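Local atomic coordinates of phosphosugar isomerase (Escherichia coli O6:H1, PDB entry 5UQI), a protein that probably interconverts arabinose-5-phosphate, which is bound in this crystal, and ribulose-5-phosphate. Residues 30-38 against 135-143; 57-68 against 161-172. All coordinates share one frame; numbering follows the deposited sequence.

Following the chain from its N terminus, after helix 3-25, helix 32-41 meets strand 137-140 about a hundred residues later in contact 1, closing a loop that holds the other four strands of the parallel sheet. Helix 52-67 lies inside that loop, whereas its partner in contact 2, helix 156-175, comes after strand 137-140. The two closures therefore cross instead of nesting. Contact 1 ties helix 32-41 to an outer strand of the sheet, and contact 2 pairs two helices side by side. They meet directly: Phe32 packs on Val164, with CE2 3.5 Å from CG1, and Ile141 reaches the same valine.

Contact 1. Residues 30-38 against 135-143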
loop_
_atom_site.group_PDB
_atom_site.type_symbol
_atom_site.label_atom_id
_atom_site.label_comp_id
_atom_site.label_asym_id
_atom_site.label_seq_id
_atom_site.Cartn_x
_atom_site.Cartn_y
_atom_site.Cartn_z
ATOM N N SER A 30 -5.062 15.072 -0.699
ATOM C CA SER A 30 -6.522 15.405 -0.563
ATOM C C SER A 30 -7.441 14.238 -0.263
ATOM O O SER A 30 -8.318 14.342 0.623
ATOM C CB SER A 30 -6.982 16.140 -1.818
ATOM O OG SER A 30 -6.264 17.363 -1.828
ATOM N N GLU A 31 -7.207 13.112 -0.950
ATOM C CA GLU A 31 -8.109 11.950 -0.812
ATOM C C GLU A 31 -7.848 11.116 0.435
ATOM O O GLU A 31 -8.558 10.160 0.693
ATOM C CB GLU A 31 -8.039 11.075 -2.097
ATOM C CG GLU A 31 -6.728 10.364 -2.394
ATOM C CD GLU A 31 -5.577 11.211 -2.989
ATOM O OE1 GLU A 31 -5.263 12.299 -2.458
ATOM O OE2 GLU A 31 -4.908 10.802 -3.967
ATOM N N PHE A 32 -6.869 11.509 1.233
ATOM C CA PHE A 32 -6.566 10.699 2.460
ATOM C C PHE A 32 -7.612 10.752 3.530
ATOM O O PHE A 32 -7.782 9.773 4.286
ATOM C CB PHE A 32 -5.180 10.992 3.007
ATOM C CG PHE A 32 -4.100 10.288 2.229
ATOM C CD1 PHE A 32 -3.816 10.612 0.914
ATOM C CD2 PHE A 32 -3.454 9.214 2.794
ATOM C CE1 PHE A 32 -2.817 9.969 0.189
ATOM C CE2 PHE A 32 -2.495 8.523 2.045
ATOM C CZ PHE A 32 -2.165 8.920 0.777
ATOM N N ALA A 33 -8.355 11.866 3.617
ATOM C CA ALA A 33 -9.445 11.881 4.560
ATOM C C ALA A 33 -10.520 10.885 4.154
ATOM O O ALA A 33 -11.035 10.141 5.004
ATOM C CB ALA A 33 -10.008 13.298 4.667
ATOM N N ASN A 34 -10.877 10.858 2.857
ATOM C CA ASN A 34 -11.845 9.873 2.381
ATOM C C ASN A 34 -11.298 8.447 2.595
ATOM O O ASN A 34 -12.067 7.567 2.989
ATOM C CB ASN A 34 -12.130 10.050 0.906
ATOM C CG ASN A 34 -13.100 11.162 0.668
ATOM O OD1 ASN A 34 -13.845 11.567 1.578
ATOM N ND2 ASN A 34 -13.095 11.667 -0.525
ATOM N N LEU A 35 -9.983 8.277 2.433
ATOM C CA LEU A 35 -9.381 6.931 2.660
ATOM C C LEU A 35 -9.625 6.480 4.108
ATOM O O LEU A 35 -10.083 5.337 4.377
ATOM C CB LEU A 35 -7.900 6.964 2.271
ATOM C CG LEU A 35 -7.120 5.668 2.631
ATOM C CD1 LEU A 35 -7.680 4.484 1.808
ATOM C CD2 LEU A 35 -5.659 5.876 2.330
ATOM N N ILE A 36 -9.351 7.392 5.048
ATOM C CA ILE A 36 -9.549 7.079 6.458
ATOM C C ILE A 36 -11.009 6.715 6.748
ATOM O O ILE A 36 -11.291 5.745 7.439
ATOM C CB ILE A 36 -9.049 8.230 7.391
ATOM C CG1 ILE A 36 -7.523 8.319 7.388
ATOM C CG2 ILE A 36 -9.592 8.050 8.820
ATOM C CD1 ILE A 36 -6.813 7.168 8.056
ATOM N N LYS A 37 -11.948 7.524 6.264
ATOM C CA LYS A 37 -13.364 7.248 6.462
ATOM C C LYS A 37 -13.840 5.927 5.916
ATOM O O LYS A 37 -14.564 5.231 6.590
ATOM C CB LYS A 37 -14.182 8.402 5.882
ATOM C CG LYS A 37 -13.870 9.705 6.598
ATOM C CD LYS A 37 -14.630 10.872 5.981
ATOM C CE LYS A 37 -14.150 12.179 6.576
ATOM N NZ LYS A 37 -14.820 13.298 5.860
ATOM N N VAL A 38 -13.406 5.565 4.708
ATOM C CA VAL A 38 -13.767 4.262 4.097
ATOM C C VAL A 38 -13.214 3.153 4.971
ATOM O O VAL A 38 -13.926 2.211 5.291
ATOM C CB VAL A 38 -13.225 4.070 2.679
ATOM C CG1 VAL A 38 -13.429 2.633 2.190
ATOM C CG2 VAL A 38 -13.871 5.052 1.688
ATOM N N CYS A 135 -11.068 1.377 -9.724
ATOM C CA CYS A 135 -11.382 1.273 -8.328
ATOM C C CYS A 135 -12.388 2.307 -7.830
ATOM O O CYS A 135 -12.665 3.327 -8.498
ATOM C CB CYS A 135 -10.090 1.354 -7.471
ATOM S SG CYS A 135 -9.100 -0.191 -7.632
ATOM N N ASP A 136 -13.013 2.028 -6.698
ATOM C CA ASP A 136 -13.939 2.993 -6.114
ATOM C C ASP A 136 -13.249 4.218 -5.539
ATOM O O ASP A 136 -13.806 5.329 -5.566
ATOM C CB ASP A 136 -14.778 2.351 -5.049
ATOM C CG ASP A 136 -15.551 1.190 -5.590
ATOM O OD1 ASP A 136 -16.575 1.445 -6.319
ATOM O OD2 ASP A 136 -15.220 0.026 -5.423
ATOM N N LEU A 137 -12.071 4.023 -4.925
ATOM C CA LEU A 137 -11.273 5.115 -4.407
ATOM C C LEU A 137 -9.858 4.908 -4.921
ATOM O O LEU A 137 -9.172 3.913 -4.569
ATOM C CB LEU A 137 -11.345 5.195 -2.872
ATOM C CG LEU A 137 -10.444 6.296 -2.296
ATOM C CD1 LEU A 137 -10.917 7.699 -2.683
ATOM C CD2 LEU A 137 -10.423 6.142 -0.796
ATOM N N SER A 138 -9.418 5.848 -5.745
ATOM C CA SER A 138 -8.007 5.942 -6.166
ATOM C C SER A 138 -7.237 6.873 -5.261
ATOM O O SER A 138 -7.584 8.099 -5.114
ATOM C CB SER A 138 -7.901 6.436 -7.640
ATOM O OG SER A 138 -6.556 6.812 -7.939
ATOM N N VAL A 139 -6.153 6.328 -4.673
ATOM C CA VAL A 139 -5.265 7.122 -3.882
ATOM C C VAL A 139 -3.998 7.265 -4.701
ATOM O O VAL A 139 -3.330 6.251 -5.067
ATOM C CB VAL A 139 -4.949 6.406 -2.553
ATOM C CG1 VAL A 139 -3.943 7.208 -1.763
ATOM C CG2 VAL A 139 -6.206 6.181 -1.754
ATOM N N GLU A 140 -3.599 8.494 -5.001
ATOM C CA GLU A 140 -2.461 8.732 -5.880
ATOM C C GLU A 140 -1.260 9.000 -4.965
ATOM O O GLU A 140 -1.310 9.858 -4.054
ATOM C CB GLU A 140 -2.742 9.890 -6.862
ATOM C CG GLU A 140 -1.631 10.168 -7.852
ATOM C CD GLU A 140 -2.039 11.272 -8.842
ATOM O OE1 GLU A 140 -1.871 12.427 -8.421
ATOM O OE2 GLU A 140 -2.564 11.032 -9.969
ATOM N N ILE A 141 -0.223 8.180 -5.119
ATOM C CA ILE A 141 1.000 8.330 -4.329
ATOM C C ILE A 141 2.082 8.602 -5.369
ATOM O O ILE A 141 2.672 7.665 -5.909
ATOM C CB ILE A 141 1.316 7.052 -3.538
ATOM C CG1 ILE A 141 0.104 6.705 -2.630
ATOM C CG2 ILE A 141 2.633 7.275 -2.749
ATOM C CD1 ILE A 141 0.229 5.440 -1.808
ATOM N N PRO A 142 2.343 9.896 -5.643
ATOM C CA PRO A 142 3.228 10.260 -6.740
ATOM C C PRO A 142 4.693 9.878 -6.420
ATOM O O PRO A 142 5.182 10.104 -5.295
ATOM C CB PRO A 142 3.037 11.785 -6.844
ATOM C CG PRO A 142 2.724 12.207 -5.445
ATOM C CD PRO A 142 2.017 11.054 -4.779
ATOM N N VAL A 143 5.337 9.241 -7.386
ATOM C CA VAL A 143 6.743 8.892 -7.291
ATOM C C VAL A 143 7.373 9.252 -8.632
ATOM O O VAL A 143 7.067 8.632 -9.649
ATOM C CB VAL A 143 6.956 7.385 -6.975
ATOM C CG1 VAL A 143 8.458 7.070 -6.872
ATOM C CG2 VAL A 143 6.190 6.954 -5.704
HETATM O O HOH W 1 -2.404 11.885 -2.895
#
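Leu137 is the main bump of the strand, and a hollow between Asn34, Leu35 and Val38 of helix 32-41 receives it. Its CD2 settles against the helix backbone, 3.7 Å from CA of Leu35, with CB of Leu35 beside it and Val38 CG2 farther along, while CD1 is left to graze the side of Asn34. Two residues on, Val139 divides its branches: CG2 lies 4.1 Å from CD2 of Leu35, while CG1 presses on the Phe32 ring, 3.5 Å from CZ. The ring takes this methyl obliquely, and the two side chains cross at about a right angle. Glu31 finishes the fit from the polar side. Bent at chi2 (-78°), its chain lays CG 3.6 Å from the carbonyl O of Ser138 and carries the carboxylate to the next peptide. There Glu140 N donates a nearly straight hydrogen bond to OE2 (2.8 Å, 176°), arriving on the anti side and 27° out of the carboxylate plane. Water 1 lies 2.6 Å from the carbonyl O of Glu140 and also near the Glu31 carboxylate. The Glu140 carboxylate turns elsewhere, its OE2 bonded to the backbone N of His127. With Leu35 also touching Ile121 of the adjoining strand, this is a helix packed on the outer strand of the parallel sheet in an alpha/beta SIS domain.

Contact 2. Residues 57-68 against 161-172; sequences IARKLAATFAST and VLVVGDAVALAL
Lys60 and Asp166 make the salt bridge between the two helices: NZ lies 2.8 Å from OD1, meeting it on the syn side and 24° out of the carboxylate plane. A second bond, to Thr64 OG1 at 2.9 Å, steadies the ammonium one turn along its own helix. A bend at chi2 (-75°) curls the lysine chain over Leu162, whose CD1 touches CD at 3.5 Å. At the far end, Thr68 OG1 donates to the carbonyl O of Thr64 and accepts a hydrogen bond from water 2, which also donates to the carbonyl O of Ala169 and so bridges the helices.

Inward of these polar links the packing is knobs-into-holes. Leu61 drops among Val161, Leu162, Gly165 and Asp166, with Leu61 CD2 3.5 Å from Gly165 C; the glycine, having no side chain, lets the leucine sit right against the backbone. One turn on, Phe65 fills the hole of Gly165, Val168, Ala169 and Leu172. Its CD1 is 3.5 Å from CB of Ala169, and the Gly165 carbonyl O lies at the ring edge, near its plane. On the sheet side, Phe48 of strand 46-50 meets this ring edge-to-face. The axes run nearly parallel, 9.1 Å apart and 15° from alignment, as neighbouring helices do on one face of the parallel sheet in the alpha/beta sandwich of SIS domains.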
loop_
_atom_site.group_PDB
_atom_site.type_symbol
_atom_site.label_atom_id
_atom_site.label_comp_id
_atom_site.label_asym_id
_atom_site.label_seq_id
_atom_site.Cartn_x
_atom_site.Cartn_y
_atom_site.Cartn_z
ATOM N N ILE A 57 5.606 -5.036 0.119
ATOM C CA ILE A 57 5.134 -3.889 0.964
ATOM C C ILE A 57 3.667 -4.111 1.408
ATOM O O ILE A 57 3.343 -3.791 2.564
ATOM C CB ILE A 57 5.295 -2.562 0.187
ATOM C CG1 ILE A 57 6.785 -2.328 -0.098
ATOM C CG2 ILE A 57 4.707 -1.413 1.026
ATOM C CD1 ILE A 57 7.745 -2.414 1.067
ATOM N N ALA A 58 2.814 -4.646 0.533
ATOM C CA ALA A 58 1.412 -4.967 0.879
ATOM C C ALA A 58 1.360 -5.948 2.047
ATOM O O ALA A 58 0.551 -5.788 2.968
ATOM C CB ALA A 58 0.694 -5.543 -0.348
ATOM N N ARG A 59 2.263 -6.950 2.057
ATOM C CA ARG A 59 2.355 -7.917 3.200
ATOM C C ARG A 59 2.717 -7.130 4.486
ATOM O O ARG A 59 2.128 -7.412 5.544
ATOM C CB ARG A 59 3.441 -9.006 2.991
ATOM C CG ARG A 59 3.068 -10.105 2.085
ATOM C CD ARG A 59 4.226 -11.143 1.984
ATOM N NE ARG A 59 4.811 -11.057 0.625
ATOM C CZ ARG A 59 4.735 -11.952 -0.373
ATOM N NH1 ARG A 59 4.069 -13.101 -0.229
ATOM N NH2 ARG A 59 5.355 -11.702 -1.547
ATOM N N LYS A 60 3.712 -6.208 4.409
ATOM C CA LYS A 60 4.082 -5.429 5.584
ATOM C C LYS A 60 2.892 -4.609 6.067
ATOM O O LYS A 60 2.593 -4.636 7.287
ATOM C CB LYS A 60 5.244 -4.491 5.211
ATOM C CG LYS A 60 6.070 -4.072 6.451
ATOM C CD LYS A 60 5.364 -3.016 7.342
ATOM C CE LYS A 60 6.350 -2.392 8.332
ATOM N NZ LYS A 60 5.585 -1.298 9.072
ATOM N N LEU A 61 2.194 -3.938 5.134
ATOM C CA LEU A 61 1.108 -3.076 5.575
ATOM C C LEU A 61 -0.061 -3.878 6.166
ATOM O O LEU A 61 -0.669 -3.434 7.160
ATOM C CB LEU A 61 0.606 -2.242 4.364
ATOM C CG LEU A 61 1.676 -1.242 3.890
ATOM C CD1 LEU A 61 1.041 -0.443 2.724
ATOM C CD2 LEU A 61 2.037 -0.235 5.040
ATOM N N ALA A 62 -0.384 -5.049 5.597
ATOM C CA ALA A 62 -1.451 -5.882 6.244
ATOM C C ALA A 62 -1.054 -6.214 7.664
ATOM O O ALA A 62 -1.911 -6.157 8.547
ATOM C CB ALA A 62 -1.646 -7.182 5.404
ATOM N N ALA A 63 0.221 -6.578 7.873
ATOM C CA ALA A 63 0.644 -6.968 9.202
ATOM C C ALA A 63 0.605 -5.750 10.147
ATOM O O ALA A 63 0.168 -5.879 11.281
ATOM C CB ALA A 63 2.050 -7.596 9.128
ATOM N N THR A 64 1.011 -4.587 9.641
ATOM C CA THR A 64 1.029 -3.346 10.481
ATOM C C THR A 64 -0.414 -2.913 10.807
ATOM O O THR A 64 -0.710 -2.558 11.953
ATOM C CB THR A 64 1.824 -2.289 9.725
ATOM O OG1 THR A 64 3.213 -2.668 9.963
ATOM C CG2 THR A 64 1.668 -0.934 10.386
ATOM N N PHE A 65 -1.321 -3.000 9.820
ATOM C CA PHE A 65 -2.721 -2.678 10.128
ATOM C C PHE A 65 -3.205 -3.601 11.221
ATOM O O PHE A 65 -3.786 -3.148 12.223
ATOM C CB PHE A 65 -3.622 -2.903 8.852
ATOM C CG PHE A 65 -3.770 -1.672 7.985
ATOM C CD1 PHE A 65 -2.661 -0.891 7.529
ATOM C CD2 PHE A 65 -5.035 -1.374 7.540
ATOM C CE1 PHE A 65 -2.876 0.272 6.762
ATOM C CE2 PHE A 65 -5.235 -0.245 6.730
ATOM C CZ PHE A 65 -4.170 0.552 6.355
ATOM N N ALA A 66 -2.965 -4.916 11.084
ATOM C CA ALA A 66 -3.498 -5.865 12.057
ATOM C C ALA A 66 -2.928 -5.639 13.460
ATOM O O ALA A 66 -3.680 -5.718 14.485
ATOM C CB ALA A 66 -3.168 -7.285 11.621
ATOM N N SER A 67 -1.641 -5.386 13.515
ATOM C CA SER A 67 -0.908 -5.264 14.810
ATOM C C SER A 67 -1.308 -3.997 15.521
ATOM O O SER A 67 -1.082 -3.944 16.740
ATOM C CB SER A 67 0.586 -5.283 14.585
ATOM O OG SER A 67 1.009 -4.216 13.852
ATOM N N THR A 68 -1.902 -3.061 14.805
ATOM C CA THR A 68 -2.305 -1.767 15.409
ATOM C C THR A 68 -3.813 -1.637 15.461
ATOM O O THR A 68 -4.287 -0.512 15.700
ATOM C CB THR A 68 -1.685 -0.601 14.677
ATOM O OG1 THR A 68 -2.131 -0.580 13.317
ATOM C CG2 THR A 68 -0.133 -0.661 14.670
ATOM N N VAL A 161 5.322 4.080 -0.506
ATOM C CA VAL A 161 4.081 3.392 -0.205
ATOM C C VAL A 161 4.122 2.817 1.239
ATOM O O VAL A 161 3.109 2.879 1.957
ATOM C CB VAL A 161 3.792 2.274 -1.225
ATOM C CG1 VAL A 161 2.489 1.599 -0.835
ATOM C CG2 VAL A 161 3.577 2.945 -2.551
ATOM N N LEU A 162 5.293 2.325 1.655
ATOM C CA LEU A 162 5.375 1.815 3.039
ATOM C C LEU A 162 5.156 2.934 4.048
ATOM O O LEU A 162 4.407 2.766 5.000
ATOM C CB LEU A 162 6.770 1.181 3.280
ATOM C CG LEU A 162 7.056 0.713 4.721
ATOM C CD1 LEU A 162 6.083 -0.376 5.158
ATOM C CD2 LEU A 162 8.481 0.180 4.743
ATOM N N VAL A 163 5.796 4.084 3.813
ATOM C CA VAL A 163 5.634 5.191 4.769
ATOM C C VAL A 163 4.194 5.703 4.804
ATOM O O VAL A 163 3.615 5.888 5.886
ATOM C CB VAL A 163 6.616 6.327 4.407
ATOM C CG1 VAL A 163 6.395 7.546 5.288
ATOM C CG2 VAL A 163 8.049 5.834 4.621
ATOM N N VAL A 164 3.599 5.848 3.606
ATOM C CA VAL A 164 2.201 6.274 3.528
ATOM C C VAL A 164 1.267 5.282 4.260
ATOM O O VAL A 164 0.435 5.651 5.102
ATOM C CB VAL A 164 1.781 6.415 2.043
ATOM C CG1 VAL A 164 0.266 6.444 1.925
ATOM C CG2 VAL A 164 2.437 7.658 1.427
ATOM N N GLY A 165 1.431 3.985 3.947
ATOM C CA GLY A 165 0.563 2.949 4.552
ATOM C C GLY A 165 0.751 2.863 6.069
ATOM O O GLY A 165 -0.215 2.659 6.801
ATOM N N ASP A 166 1.994 2.969 6.538
ATOM C CA ASP A 166 2.261 2.954 7.978
ATOM C C ASP A 166 1.510 4.131 8.654
ATOM O O ASP A 166 0.888 3.926 9.727
ATOM C CB ASP A 166 3.718 3.155 8.317
ATOM C CG ASP A 166 4.592 1.910 8.207
ATOM O OD1 ASP A 166 4.084 0.814 7.991
ATOM O OD2 ASP A 166 5.864 2.132 8.402
ATOM N N ALA A 167 1.566 5.302 8.002
ATOM C CA ALA A 167 0.925 6.492 8.603
ATOM C C ALA A 167 -0.591 6.318 8.638
ATOM O O ALA A 167 -1.221 6.684 9.620
ATOM C CB ALA A 167 1.287 7.741 7.806
ATOM N N VAL A 168 -1.189 5.760 7.564
ATOM C CA VAL A 168 -2.602 5.435 7.567
ATOM C C VAL A 168 -2.956 4.481 8.694
ATOM O O VAL A 168 -3.911 4.680 9.452
ATOM C CB VAL A 168 -3.046 4.927 6.189
ATOM C CG1 VAL A 168 -4.484 4.435 6.280
ATOM C CG2 VAL A 168 -2.838 6.050 5.148
ATOM N N ALA A 169 -2.179 3.391 8.834
ATOM C CA ALA A 169 -2.413 2.436 9.887
ATOM C C ALA A 169 -2.370 3.125 11.269
ATOM O O ALA A 169 -3.232 2.846 12.096
ATOM C CB ALA A 169 -1.298 1.322 9.831
ATOM N N LEU A 170 -1.338 3.943 11.481
ATOM C CA LEU A 170 -1.188 4.592 12.807
ATOM C C LEU A 170 -2.289 5.614 13.064
ATOM O O LEU A 170 -2.738 5.709 14.224
ATOM C CB LEU A 170 0.199 5.202 12.975
ATOM C CG LEU A 170 1.309 4.122 13.047
ATOM C CD1 LEU A 170 2.707 4.763 12.979
ATOM C CD2 LEU A 170 1.182 3.165 14.219
ATOM N N ALA A 171 -2.762 6.308 12.016
ATOM C CA ALA A 171 -3.871 7.267 12.216
ATOM C C ALA A 171 -5.148 6.507 12.547
ATOM O O ALA A 171 -5.835 6.851 13.479
ATOM C CB ALA A 171 -4.058 8.080 10.961
ATOM N N LEU A 172 -5.439 5.380 11.848
ATOM C CA LEU A 172 -6.635 4.593 12.184
ATOM C C LEU A 172 -6.521 4.086 13.643
ATOM O O LEU A 172 -7.518 4.076 14.363
ATOM C CB LEU A 172 -6.818 3.368 11.234
ATOM C CG LEU A 172 -7.164 3.722 9.804
ATOM C CD1 LEU A 172 -6.922 2.464 8.960
ATOM C CD2 LEU A 172 -8.630 4.139 9.756
HETATM O O HOH W 2 -4.528 0.329 12.158
#